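Local coordinates for mandelate racemase / muconate lactonizing enzyme, C-terminal domain protein (Labrenzia alexandrii, PDB 4E5T) that is a putative mandelate racemase/muconate lactonizing enzyme-type member of the enolase superfamily and probably performs magnesium-assisted chemistry on a carboxylic acid substrate of unknown identity, at residues Glu8-Gly13 against Phe26-Thr31; Pro87-Met92 against Leu290-Gly295; Gly320-Leu325 against Glu352-Pro357. One frame throughout, in Å; residues are numbered along the deposited sequence.

Interaction 1 (Glu8-Gly13 against Phe26-Thr31); sequences ETFVVG and FVKLVT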
ATOM      1  N   GLU A   8      47.833  14.506  12.172  1.00 33.34           N
ATOM      2  CA  GLU A   8      47.909  15.954  12.162  1.00 41.15           C
ATOM      3  C   GLU A   8      46.640  16.438  11.456  1.00 41.86           C
ATOM      4  O   GLU A   8      46.140  15.771  10.552  1.00 45.49           O
ATOM      5  CB  GLU A   8      49.189  16.474  11.481  1.00 36.99           C
ATOM      6  CG  GLU A   8      49.301  18.004  11.520  1.00 45.97           C
ATOM      7  CD  GLU A   8      50.612  18.574  10.972  1.00 61.67           C
ATOM      8  OE1 GLU A   8      51.233  17.936  10.082  1.00 68.25           O
ATOM      9  OE2 GLU A   8      51.015  19.674  11.439  1.00 57.09           O
ATOM     10  N   THR A   9      46.092  17.566  11.904  1.00 33.59           N
ATOM     11  CA  THR A   9      44.962  18.185  11.219  1.00 29.00           C
ATOM     12  C   THR A   9      45.399  19.519  10.659  1.00 34.09           C
ATOM     13  O   THR A   9      46.333  20.148  11.155  1.00 31.28           O
ATOM     14  CB  THR A   9      43.717  18.398  12.134  1.00 26.53           C
ATOM     15  OG1 THR A   9      44.091  19.100  13.330  1.00 33.05           O
ATOM     16  CG2 THR A   9      43.070  17.074  12.498  1.00 20.96           C
ATOM     17  N   PHE A  10      44.712  19.932   9.605  1.00 37.13           N
ATOM     18  CA  PHE A  10      44.990  21.186   8.934  1.00 33.86           C
ATOM     19  C   PHE A  10      43.660  21.871   8.674  1.00 32.19           C
ATOM     20  O   PHE A  10      42.739  21.279   8.112  1.00 37.27           O
ATOM     21  CB  PHE A  10      45.682  20.938   7.595  1.00 40.31           C
ATOM     22  CG  PHE A  10      46.897  20.052   7.681  1.00 42.07           C
ATOM     23  CD1 PHE A  10      46.769  18.678   7.883  1.00 42.26           C
ATOM     24  CD2 PHE A  10      48.166  20.586   7.523  1.00 33.33           C
ATOM     25  CE1 PHE A  10      47.873  17.869   7.957  1.00 43.13           C
ATOM     26  CE2 PHE A  10      49.279  19.774   7.586  1.00 38.84           C
ATOM     27  CZ  PHE A  10      49.135  18.419   7.804  1.00 46.17           C
ATOM     28  N   VAL A  11      43.552  23.112   9.112  1.00 27.31           N
ATOM     29  CA  VAL A  11      42.436  23.937   8.758  1.00 19.28           C
ATOM     30  C   VAL A  11      43.001  24.971   7.813  1.00 35.02           C
ATOM     31  O   VAL A  11      43.863  25.751   8.194  1.00 48.89           O
ATOM     32  CB  VAL A  11      41.846  24.588   9.999  1.00 35.81           C
ATOM     33  CG1 VAL A  11      40.605  25.422   9.640  1.00 28.52           C
ATOM     34  CG2 VAL A  11      41.527  23.505  11.053  1.00 27.87           C
ATOM     35  N   VAL A  12      42.546  24.942   6.566  1.00 30.83           N
ATOM     36  CA  VAL A  12      43.126  25.769   5.513  1.00 37.27           C
ATOM     37  C   VAL A  12      42.100  26.730   4.932  1.00 42.22           C
ATOM     38  O   VAL A  12      41.116  26.295   4.341  1.00 53.46           O
ATOM     39  CB  VAL A  12      43.648  24.894   4.339  1.00 41.74           C
ATOM     40  CG1 VAL A  12      44.148  25.775   3.216  1.00 36.80           C
ATOM     41  CG2 VAL A  12      44.739  23.932   4.805  1.00 32.26           C
ATOM     42  N   GLY A  13      42.329  28.030   5.092  1.00 38.88           N
ATOM     43  CA  GLY A  13      41.467  29.033   4.480  1.00 35.35           C
ATOM     44  C   GLY A  13      41.610  29.042   2.967  1.00 40.10           C
ATOM     45  O   GLY A  13      42.701  28.856   2.440  1.00 47.13           O
ATOM     46  N   PHE A  26      41.712  19.279   6.528  1.00 26.17           N
ATOM     47  CA  PHE A  26      42.494  18.135   6.088  1.00 33.70           C
ATOM     48  C   PHE A  26      42.959  17.317   7.274  1.00 30.08           C
ATOM     49  O   PHE A  26      43.150  17.843   8.373  1.00 29.57           O
ATOM     50  CB  PHE A  26      43.697  18.602   5.264  1.00 37.32           C
ATOM     51  CG  PHE A  26      43.326  19.320   3.993  1.00 36.58           C
ATOM     52  CD1 PHE A  26      42.248  18.908   3.237  1.00 37.95           C
ATOM     53  CD2 PHE A  26      44.056  20.406   3.557  1.00 39.10           C
ATOM     54  CE1 PHE A  26      41.908  19.566   2.065  1.00 41.25           C
ATOM     55  CE2 PHE A  26      43.719  21.070   2.387  1.00 38.87           C
ATOM     56  CZ  PHE A  26      42.646  20.642   1.640  1.00 36.35           C
ATOM     57  N   VAL A  27      43.126  16.024   7.055  1.00 24.30           N
ATOM     58  CA  VAL A  27      43.756  15.178   8.059  1.00 25.56           C
ATOM     59  C   VAL A  27      44.982  14.461   7.477  1.00 33.93           C
ATOM     60  O   VAL A  27      45.021  14.133   6.283  1.00 36.18           O
ATOM     61  CB  VAL A  27      42.760  14.145   8.681  1.00 30.15           C
ATOM     62  CG1 VAL A  27      41.641  14.845   9.402  1.00 31.10           C
ATOM     63  CG2 VAL A  27      42.196  13.217   7.631  1.00 14.80           C
ATOM     64  N   LYS A  28      45.978  14.226   8.328  1.00 36.57           N
ATOM     65  CA  LYS A  28      47.171  13.450   7.966  1.00 34.15           C
ATOM     66  C   LYS A  28      47.346  12.250   8.924  1.00 34.05           C
ATOM     67  O   LYS A  28      47.627  12.437  10.101  1.00 44.45           O
ATOM     68  CB  LYS A  28      48.404  14.369   8.012  1.00 28.05           C
ATOM     69  CG  LYS A  28      49.672  13.802   7.398  1.00 31.54           C
ATOM     70  CD  LYS A  28      50.760  13.710   8.437  1.00 33.25           C
ATOM     71  CE  LYS A  28      52.131  13.995   7.856  1.00 29.72           C
ATOM     72  NZ  LYS A  28      52.911  14.920   8.736  1.00 34.35           N
ATOM     73  N   LEU A  29      47.168  11.025   8.435  1.00 27.76           N
ATOM     74  CA  LEU A  29      47.362   9.835   9.281  1.00 27.40           C
ATOM     75  C   LEU A  29      48.719   9.187   9.054  1.00 35.32           C
ATOM     76  O   LEU A  29      49.123   8.956   7.917  1.00 43.92           O
ATOM     77  CB  LEU A  29      46.285   8.786   9.024  1.00 22.56           C
ATOM     78  CG  LEU A  29      44.826   9.104   9.325  1.00 24.93           C
ATOM     79  CD1 LEU A  29      44.091   7.805   9.535  1.00 23.80           C
ATOM     80  CD2 LEU A  29      44.729   9.962  10.550  1.00 30.49           C
ATOM     81  N   VAL A  30      49.427   8.883  10.132  1.00 29.69           N
ATOM     82  CA  VAL A  30      50.738   8.261   9.989  1.00 30.20           C
ATOM     83  C   VAL A  30      50.838   6.943  10.728  1.00 33.92           C
ATOM     84  O   VAL A  30      50.617   6.888  11.937  1.00 31.46           O
ATOM     85  CB  VAL A  30      51.853   9.148  10.536  1.00 31.79           C
ATOM     86  CG1 VAL A  30      53.197   8.587  10.114  1.00 38.90           C
ATOM     87  CG2 VAL A  30      51.692  10.573  10.048  1.00 28.06           C
ATOM     88  N   THR A  31      51.183   5.887   9.997  1.00 34.98           N
ATOM     89  CA  THR A  31      51.517   4.605  10.606  1.00 35.63           C
ATOM     90  C   THR A  31      52.879   4.644  11.319  1.00 44.55           C
ATOM     91  O   THR A  31      53.717   5.527  11.091  1.00 48.19           O
ATOM     92  CB  THR A  31      51.608   3.508   9.560  1.00 39.56           C
ATOM     93  OG1 THR A  31      52.579   3.892   8.582  1.00 53.46           O
ATOM     94  CG2 THR A  31      50.274   3.291   8.871  1.00 32.09           C
TER
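With CG beside the backbone N and anti to the carbonyl carbon (chi1 -52°), the Phe-10 ring swings across to the neighbouring strand and meets Lys-28 and the carbonyl of Phe-26. In Lys-28 CG is anti to N (chi1 -168°), and it is CB that receives the ring: CE1 of Phe-10 stands 3.5 Å from CB of Lys-28. Both Lys-28 CB and Phe-26 O lie in the plane of the ring, at its edge. The Phe-10 and Phe-26 side chains cross at about a right angle, their CB atoms 3.9 Å apart, and CG2 of Val-12 reaches CD2 of Phe-26 at 3.8 Å. These strands, running antiparallel at 163°, are the first hairpin of the three-stranded sheet of the N-terminal capping domain of the enolase superfamily. Two hydrogen-bonded pairs hold them. In one, Glu-8 N gives to Lys-28 O at 2.9 Å and Lys-28 N returns to Glu-8 O at 2.7 Å; Phe-10 and Phe-26 form the other by the same reciprocal exchange. Replacing Phe-10 by an alanine would probably open a gap beside Phe-26 and the Lys-28 methylene, leaving the Lys-28 side chain freer to turn. On the same face as the two rings, the extended Glu-8 chain brings OE1 to 3.7 Å from Lys-28 NZ, a long salt bridge, while Arg-383 is its stronger partner. On the other face, the non-hydrogen-bonded pair Thr-9 and Val-27 touches through CG2 and CG1 at 4.1 Å, and helix 48-63 packs on Thr-9.

Interaction 2 (Pro87-Met92 against Leu290-Gly295); sequences PDVTVM and LGRVGG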
ATOM      1  N   PRO A  87      22.720   7.949  12.050  1.00 35.76           N
ATOM      2  CA  PRO A  87      23.355   8.910  11.146  1.00 35.64           C
ATOM      3  C   PRO A  87      23.429  10.344  11.674  1.00 35.23           C
ATOM      4  O   PRO A  87      22.417  11.022  11.801  1.00 38.58           O
ATOM      5  CB  PRO A  87      22.478   8.819   9.899  1.00 36.75           C
ATOM      6  CG  PRO A  87      22.052   7.392   9.880  1.00 24.78           C
ATOM      7  CD  PRO A  87      21.870   6.992  11.315  1.00 29.80           C
ATOM      8  N   ASP A  88      24.640  10.789  11.973  1.00 31.85           N
ATOM      9  CA  ASP A  88      24.887  12.089  12.565  1.00 33.19           C
ATOM     10  C   ASP A  88      26.002  12.667  11.707  1.00 40.22           C
ATOM     11  O   ASP A  88      27.073  12.061  11.617  1.00 48.70           O
ATOM     12  CB  ASP A  88      25.344  11.864  14.012  1.00 39.85           C
ATOM     13  CG  ASP A  88      25.742  13.147  14.738  1.00 51.01           C
ATOM     14  OD1 ASP A  88      24.864  13.757  15.373  1.00 60.15           O
ATOM     15  OD2 ASP A  88      26.937  13.523  14.725  1.00 42.47           O
ATOM     16  N   VAL A  89      25.759  13.804  11.049  1.00 38.03           N
ATOM     17  CA  VAL A  89      26.758  14.347  10.108  1.00 43.18           C
ATOM     18  C   VAL A  89      28.009  14.889  10.775  1.00 37.42           C
ATOM     19  O   VAL A  89      29.073  14.861  10.168  1.00 42.23           O
ATOM     20  CB  VAL A  89      26.223  15.444   9.130  1.00 23.95           C
ATOM     21  CG1 VAL A  89      25.195  14.861   8.167  1.00 20.53           C
ATOM     22  CG2 VAL A  89      25.693  16.643   9.890  1.00 26.45           C
ATOM     23  N   THR A  90      27.876  15.388  12.004  1.00 28.63           N
ATOM     24  CA  THR A  90      29.012  15.892  12.748  1.00 16.85           C
ATOM     25  C   THR A  90      30.050  14.806  12.959  1.00 35.24           C
ATOM     26  O   THR A  90      31.230  15.013  12.692  1.00 40.89           O
ATOM     27  CB  THR A  90      28.596  16.423  14.093  1.00 31.76           C
ATOM     28  OG1 THR A  90      27.666  17.483  13.893  1.00 39.51           O
ATOM     29  CG2 THR A  90      29.790  16.972  14.838  1.00 31.49           C
ATOM     30  N   VAL A  91      29.614  13.642  13.426  1.00 30.34           N
ATOM     31  CA  VAL A  91      30.513  12.510  13.564  1.00 23.50           C
ATOM     32  C   VAL A  91      30.903  11.977  12.214  1.00 29.87           C
ATOM     33  O   VAL A  91      32.088  11.829  11.923  1.00 39.46           O
ATOM     34  CB  VAL A  91      29.886  11.356  14.321  1.00 26.25           C
ATOM     35  CG1 VAL A  91      30.789  10.123  14.250  1.00 15.61           C
ATOM     36  CG2 VAL A  91      29.641  11.754  15.746  1.00 18.16           C
ATOM     37  N   MET A  92      29.912  11.675  11.387  1.00 22.98           N
ATOM     38  CA  MET A  92      30.197  11.006  10.120  1.00 21.98           C
ATOM     39  C   MET A  92      31.177  11.772   9.200  1.00 27.68           C
ATOM     40  O   MET A  92      31.871  11.157   8.394  1.00 35.14           O
ATOM     41  CB  MET A  92      28.898  10.650   9.396  1.00 22.09           C
ATOM     42  CG  MET A  92      28.911   9.310   8.678  1.00 29.86           C
ATOM     43  SD  MET A  92      29.034   7.894   9.783  1.00 43.16           S
ATOM     44  CE  MET A  92      27.852   8.387  11.045  1.00 89.48           C
ATOM     45  N   LEU A 290      32.015  12.606  -0.284  1.00 41.96           N
ATOM     46  CA  LEU A 290      32.831  11.643   0.451  1.00 48.45           C
ATOM     47  C   LEU A 290      33.453  12.181   1.743  1.00 43.20           C
ATOM     48  O   LEU A 290      34.006  11.413   2.523  1.00 46.82           O
ATOM     49  CB  LEU A 290      33.881  10.994  -0.449  1.00 41.36           C
ATOM     50  CG  LEU A 290      33.274   9.762  -1.107  1.00 34.08           C
ATOM     51  CD1 LEU A 290      32.737  10.107  -2.464  1.00 29.21           C
ATOM     52  CD2 LEU A 290      34.267   8.633  -1.163  1.00 37.39           C
ATOM     53  N   GLY A 291      33.341  13.487   1.974  1.00 26.20           N
ATOM     54  CA  GLY A 291      33.842  14.089   3.197  1.00 23.76           C
ATOM     55  C   GLY A 291      32.843  13.954   4.325  1.00 32.59           C
ATOM     56  O   GLY A 291      33.115  14.319   5.478  1.00 27.82           O
ATOM     57  N   ARG A 292      31.692  13.379   3.989  1.00 38.02           N
ATOM     58  CA  ARG A 292      30.538  13.382   4.868  1.00 26.98           C
ATOM     59  C   ARG A 292      29.829  12.048   4.928  1.00 28.53           C
ATOM     60  O   ARG A 292      29.469  11.586   6.003  1.00 41.39           O
ATOM     61  CB  ARG A 292      29.564  14.445   4.391  1.00 24.48           C
ATOM     62  CG  ARG A 292      28.161  14.275   4.894  1.00 31.77           C
ATOM     63  CD  ARG A 292      27.379  15.535   4.667  1.00 30.39           C
ATOM     64  NE  ARG A 292      27.674  16.520   5.694  1.00 33.00           N
ATOM     65  CZ  ARG A 292      27.344  17.797   5.591  1.00 31.70           C
ATOM     66  NH1 ARG A 292      26.722  18.201   4.490  1.00 23.10           N
ATOM     67  NH2 ARG A 292      27.622  18.655   6.575  1.00 33.95           N
ATOM     68  N   VAL A 293      29.630  11.432   3.771  1.00 26.43           N
ATOM     69  CA  VAL A 293      28.782  10.239   3.662  1.00 31.57           C
ATOM     70  C   VAL A 293      29.249   9.009   4.459  1.00 34.73           C
ATOM     71  O   VAL A 293      28.456   8.081   4.669  1.00 34.22           O
ATOM     72  CB  VAL A 293      28.608   9.819   2.191  1.00 32.87           C
ATOM     73  CG1 VAL A 293      29.888   9.131   1.668  1.00 13.78           C
ATOM     74  CG2 VAL A 293      27.377   8.934   2.028  1.00 29.51           C
ATOM     75  N   GLY A 294      30.524   8.991   4.871  1.00 28.15           N
ATOM     76  CA  GLY A 294      31.070   7.916   5.690  1.00 23.47           C
ATOM     77  C   GLY A 294      32.345   7.280   5.164  1.00 28.80           C
ATOM     78  O   GLY A 294      32.863   6.296   5.713  1.00 22.16           O
ATOM     79  N   GLY A 295      32.865   7.847   4.088  1.00 31.20           N
ATOM     80  CA  GLY A 295      34.082   7.326   3.516  1.00 32.16           C
ATOM     81  C   GLY A 295      33.889   6.532   2.236  1.00 35.19           C
ATOM     82  O   GLY A 295      32.791   6.398   1.709  1.00 40.27           O
TER
HETATM   83  O   HOH W   1      29.542  15.571   7.437  1.00 32.12           O
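Val-89, in the first turn of helix 89-110, meets the side chain of Arg-292 with its CG1 and CB, the former 3.9 Å from the arginine NE. Arg-292 leaves the backbone with CG anti to N (chi1 161°), stays extended through chi2, then bends at chi3 (-80°), which brings NE to the valine, the two side chains crossing at a slant. One water bridges the pair: it donates to Val-89 O at 2.9 Å and accepts from Arg-292 NE at 2.7 Å. Beyond NE the guanidinium turns to the barrel, where NH1 bonds to the backbone O of Glu-266, a magnesium ligand, and NH2 makes a weak bond to Asn-43. The contact thus joins the capping domain to the loop that leads into helix 296-308 of the enolase-type barrel, with the arginine side chain about 10 Å from the magnesium ion. Met-92 is folded back at chi2 and chi3; its CG lies 3.9 Å from CA of Gly-294, where a side chain would crowd the preceding carbonyl, and its CB and CG also flank Arg-292 O. Asp-88 caps the helix, OD2 taking Val-91 N at 3.0 Å, and the same oxygen bonds to Thr-90 OG1 of a second subunit.

Interaction 3 (Gly320-Leu325 against Glu352-Pro357); sequences GPLVAL and ELLTTP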
ATOM      1  N   GLY A 320      37.390  20.941  -0.521  1.00 46.87           N
ATOM      2  CA  GLY A 320      38.757  20.912  -1.005  1.00 55.80           C
ATOM      3  C   GLY A 320      39.107  19.858  -2.044  1.00 57.62           C
ATOM      4  O   GLY A 320      38.259  19.103  -2.508  1.00 66.36           O
ATOM      5  N   PRO A 321      40.387  19.802  -2.416  1.00 49.63           N
ATOM      6  CA  PRO A 321      40.859  18.788  -3.358  1.00 45.01           C
ATOM      7  C   PRO A 321      40.878  17.358  -2.825  1.00 43.06           C
ATOM      8  O   PRO A 321      40.700  16.462  -3.636  1.00 54.57           O
ATOM      9  CB  PRO A 321      42.273  19.259  -3.716  1.00 38.77           C
ATOM     10  CG  PRO A 321      42.657  20.165  -2.616  1.00 48.65           C
ATOM     11  CD  PRO A 321      41.406  20.825  -2.145  1.00 47.60           C
ATOM     12  N   LEU A 322      41.086  17.118  -1.537  1.00 37.52           N
ATOM     13  CA  LEU A 322      41.064  15.715  -1.074  1.00 39.47           C
ATOM     14  C   LEU A 322      39.686  15.015  -1.178  1.00 40.10           C
ATOM     15  O   LEU A 322      39.608  13.835  -1.537  1.00 42.04           O
ATOM     16  CB  LEU A 322      41.647  15.563   0.328  1.00 27.78           C
ATOM     17  CG  LEU A 322      43.114  15.179   0.433  1.00 28.81           C
ATOM     18  CD1 LEU A 322      44.012  16.138  -0.315  1.00 26.50           C
ATOM     19  CD2 LEU A 322      43.466  15.220   1.883  1.00 51.26           C
ATOM     20  N   VAL A 323      38.605  15.729  -0.879  1.00 25.88           N
ATOM     21  CA  VAL A 323      37.292  15.184  -1.182  1.00 34.06           C
ATOM     22  C   VAL A 323      37.182  14.912  -2.681  1.00 33.06           C
ATOM     23  O   VAL A 323      36.643  13.890  -3.087  1.00 31.06           O
ATOM     24  CB  VAL A 323      36.130  16.058  -0.631  1.00 30.55           C
ATOM     25  CG1 VAL A 323      34.791  15.629  -1.188  1.00 17.93           C
ATOM     26  CG2 VAL A 323      36.085  15.960   0.876  1.00 29.47           C
ATOM     27  N   ALA A 324      37.736  15.794  -3.504  1.00 36.08           N
ATOM     28  CA  ALA A 324      37.752  15.548  -4.945  1.00 36.83           C
ATOM     29  C   ALA A 324      38.448  14.230  -5.283  1.00 41.10           C
ATOM     30  O   ALA A 324      37.988  13.486  -6.144  1.00 37.03           O
ATOM     31  CB  ALA A 324      38.406  16.694  -5.676  1.00 34.17           C
ATOM     32  N   LEU A 325      39.544  13.947  -4.579  1.00 51.89           N
ATOM     33  CA  LEU A 325      40.331  12.728  -4.778  1.00 46.20           C
ATOM     34  C   LEU A 325      39.535  11.478  -4.471  1.00 51.39           C
ATOM     35  O   LEU A 325      39.553  10.520  -5.244  1.00 52.58           O
ATOM     36  CB  LEU A 325      41.583  12.737  -3.906  1.00 38.80           C
ATOM     37  CG  LEU A 325      42.730  13.674  -4.315  1.00 37.95           C
ATOM     38  CD1 LEU A 325      44.024  13.328  -3.580  1.00 34.77           C
ATOM     39  CD2 LEU A 325      42.943  13.643  -5.809  1.00 25.74           C
ATOM     40  N   GLU A 352      47.664  23.945  -6.134  1.00 44.79           N
ATOM     41  CA  GLU A 352      48.769  24.304  -5.252  1.00 49.98           C
ATOM     42  C   GLU A 352      48.770  23.388  -4.019  1.00 48.46           C
ATOM     43  O   GLU A 352      49.830  22.958  -3.563  1.00 50.94           O
ATOM     44  CB  GLU A 352      48.703  25.798  -4.887  1.00 47.21           C
ATOM     45  CG  GLU A 352      49.883  26.348  -4.088  1.00 51.49           C
ATOM     46  CD  GLU A 352      49.683  27.822  -3.727  1.00 63.16           C
ATOM     47  OE1 GLU A 352      48.759  28.438  -4.315  1.00 63.97           O
ATOM     48  OE2 GLU A 352      50.430  28.359  -2.862  1.00 56.27           O
ATOM     49  N   LEU A 353      47.575  23.070  -3.512  1.00 43.52           N
ATOM     50  CA  LEU A 353      47.411  22.146  -2.374  1.00 45.06           C
ATOM     51  C   LEU A 353      47.850  20.697  -2.661  1.00 36.61           C
ATOM     52  O   LEU A 353      48.146  19.934  -1.750  1.00 32.92           O
ATOM     53  CB  LEU A 353      45.970  22.177  -1.820  1.00 27.85           C
ATOM     54  CG  LEU A 353      45.615  23.350  -0.895  1.00 38.06           C
ATOM     55  CD1 LEU A 353      44.121  23.394  -0.625  1.00 46.75           C
ATOM     56  CD2 LEU A 353      46.391  23.318   0.418  1.00 27.60           C
ATOM     57  N   LEU A 354      47.894  20.329  -3.929  1.00 29.94           N
ATOM     58  CA  LEU A 354      48.412  19.028  -4.316  1.00 34.23           C
ATOM     59  C   LEU A 354      49.908  19.032  -4.760  1.00 50.16           C
ATOM     60  O   LEU A 354      50.482  20.051  -5.149  1.00 47.40           O
ATOM     61  CB  LEU A 354      47.497  18.395  -5.368  1.00 32.90           C
ATOM     62  CG  LEU A 354      46.076  18.219  -4.838  1.00 32.30           C
ATOM     63  CD1 LEU A 354      45.222  17.443  -5.818  1.00 21.95           C
ATOM     64  CD2 LEU A 354      46.111  17.533  -3.476  1.00 33.77           C
ATOM     65  N   THR A 355      50.525  17.868  -4.655  1.00 46.72           N
ATOM     66  CA  THR A 355      51.917  17.661  -4.982  1.00 42.31           C
ATOM     67  C   THR A 355      52.013  17.553  -6.494  1.00 54.58           C
ATOM     68  O   THR A 355      53.037  17.889  -7.107  1.00 56.85           O
ATOM     69  CB  THR A 355      52.381  16.361  -4.301  1.00 45.01           C
ATOM     70  OG1 THR A 355      53.211  16.682  -3.184  1.00 24.92           O
ATOM     71  CG2 THR A 355      53.123  15.444  -5.247  1.00 57.03           C
ATOM     72  N   THR A 356      50.916  17.086  -7.081  1.00 52.52           N
ATOM     73  CA  THR A 356      50.751  16.955  -8.512  1.00 47.41           C
ATOM     74  C   THR A 356      49.258  17.153  -8.698  1.00 54.73           C
ATOM     75  O   THR A 356      48.466  16.587  -7.943  1.00 59.78           O
ATOM     76  CB  THR A 356      51.109  15.545  -8.981  1.00 51.31           C
ATOM     77  OG1 THR A 356      50.363  14.584  -8.221  1.00 66.47           O
ATOM     78  CG2 THR A 356      52.581  15.268  -8.800  1.00 50.92           C
ATOM     79  N   PRO A 357      48.858  17.948  -9.698  1.00 53.99           N
ATOM     80  CA  PRO A 357      47.474  18.439  -9.762  1.00 48.77           C
ATOM     81  C   PRO A 357      46.474  17.425 -10.316  1.00 51.35           C
ATOM     82  O   PRO A 357      46.870  16.469 -10.976  1.00 43.37           O
ATOM     83  CB  PRO A 357      47.587  19.631 -10.714  1.00 41.56           C
ATOM     84  CG  PRO A 357      48.684  19.225 -11.653  1.00 40.74           C
ATOM     85  CD  PRO A 357      49.681  18.467 -10.806  1.00 46.97           C
TER
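Pro-321 opens helix 321-332 and faces Leu-353 and Leu-354, which lie in the loop that follows the short helix 349-352. Gly-320 is the N-cap residue; from there the chain enters helical angles at once, and Leu-325 N bonds back to Pro-321 O at 2.9 Å. The other segment starts in a helical conformation at Glu-352 and Leu-353, then turns extended at Leu-354 (psi 157°), and both leucines point toward the helix. The closest pairing of CA atoms, Pro-321 with Leu-353, is 7.4 Å, and no hydrogen bond spans the segments: side chains alone make the contact. The proline ring meets the leucines at separate corners. Its CG is 4.0 Å from Leu-353 CB and its CD the same distance from Leu-353 CD1, the two side chains crossing at about a right angle; its CB is 4.1 Å from Leu-354 CD1. This packing lies in the C-terminal part of the enolase-type barrel domain, where helix 321-332 follows barrel strand 312-313 and the loop of 352-357 leads to the hairpin of strands 359-361 and 364-366. In Leu-354, CG stands beside the backbone N and anti to the carbonyl carbon (chi1 -59°), which directs the branch toward the helix. CD2 reaches CD1 of Leu-322 at 4.0 Å, while CD1 also lies 4.4 Å from Leu-325 CD2, so the residue fits among three side chains of the first helical turns. At the helix start, Glu-40 takes Gly-320 N on OE2 and Val-323 N on OE1, which would probably be favoured by the helix dipole.

How the interactions relate
Reading from the N terminus, interaction 1 closes the hairpin of strands 4-13 and 23-31, with 12 residues between its segments. Interaction 2 spans 197 residues, bringing the start of helix 89-110 in the capping domain against the barrel loop before helix 296-308. Interaction 3 closes a shorter loop of 26 residues within the barrel domain. The three follow in series along the chain; none nests or crosses. In space they meet all the same: the Phe-26 ring of interaction 1 packs on Pro-321, Leu-322 and Leu-353 of interaction 3, joining sheet to barrel, and Val-323 of interaction 3 touches Gly-291 of interaction 2. Interactions 1 and 2 do not touch, their centres about 17 Å apart.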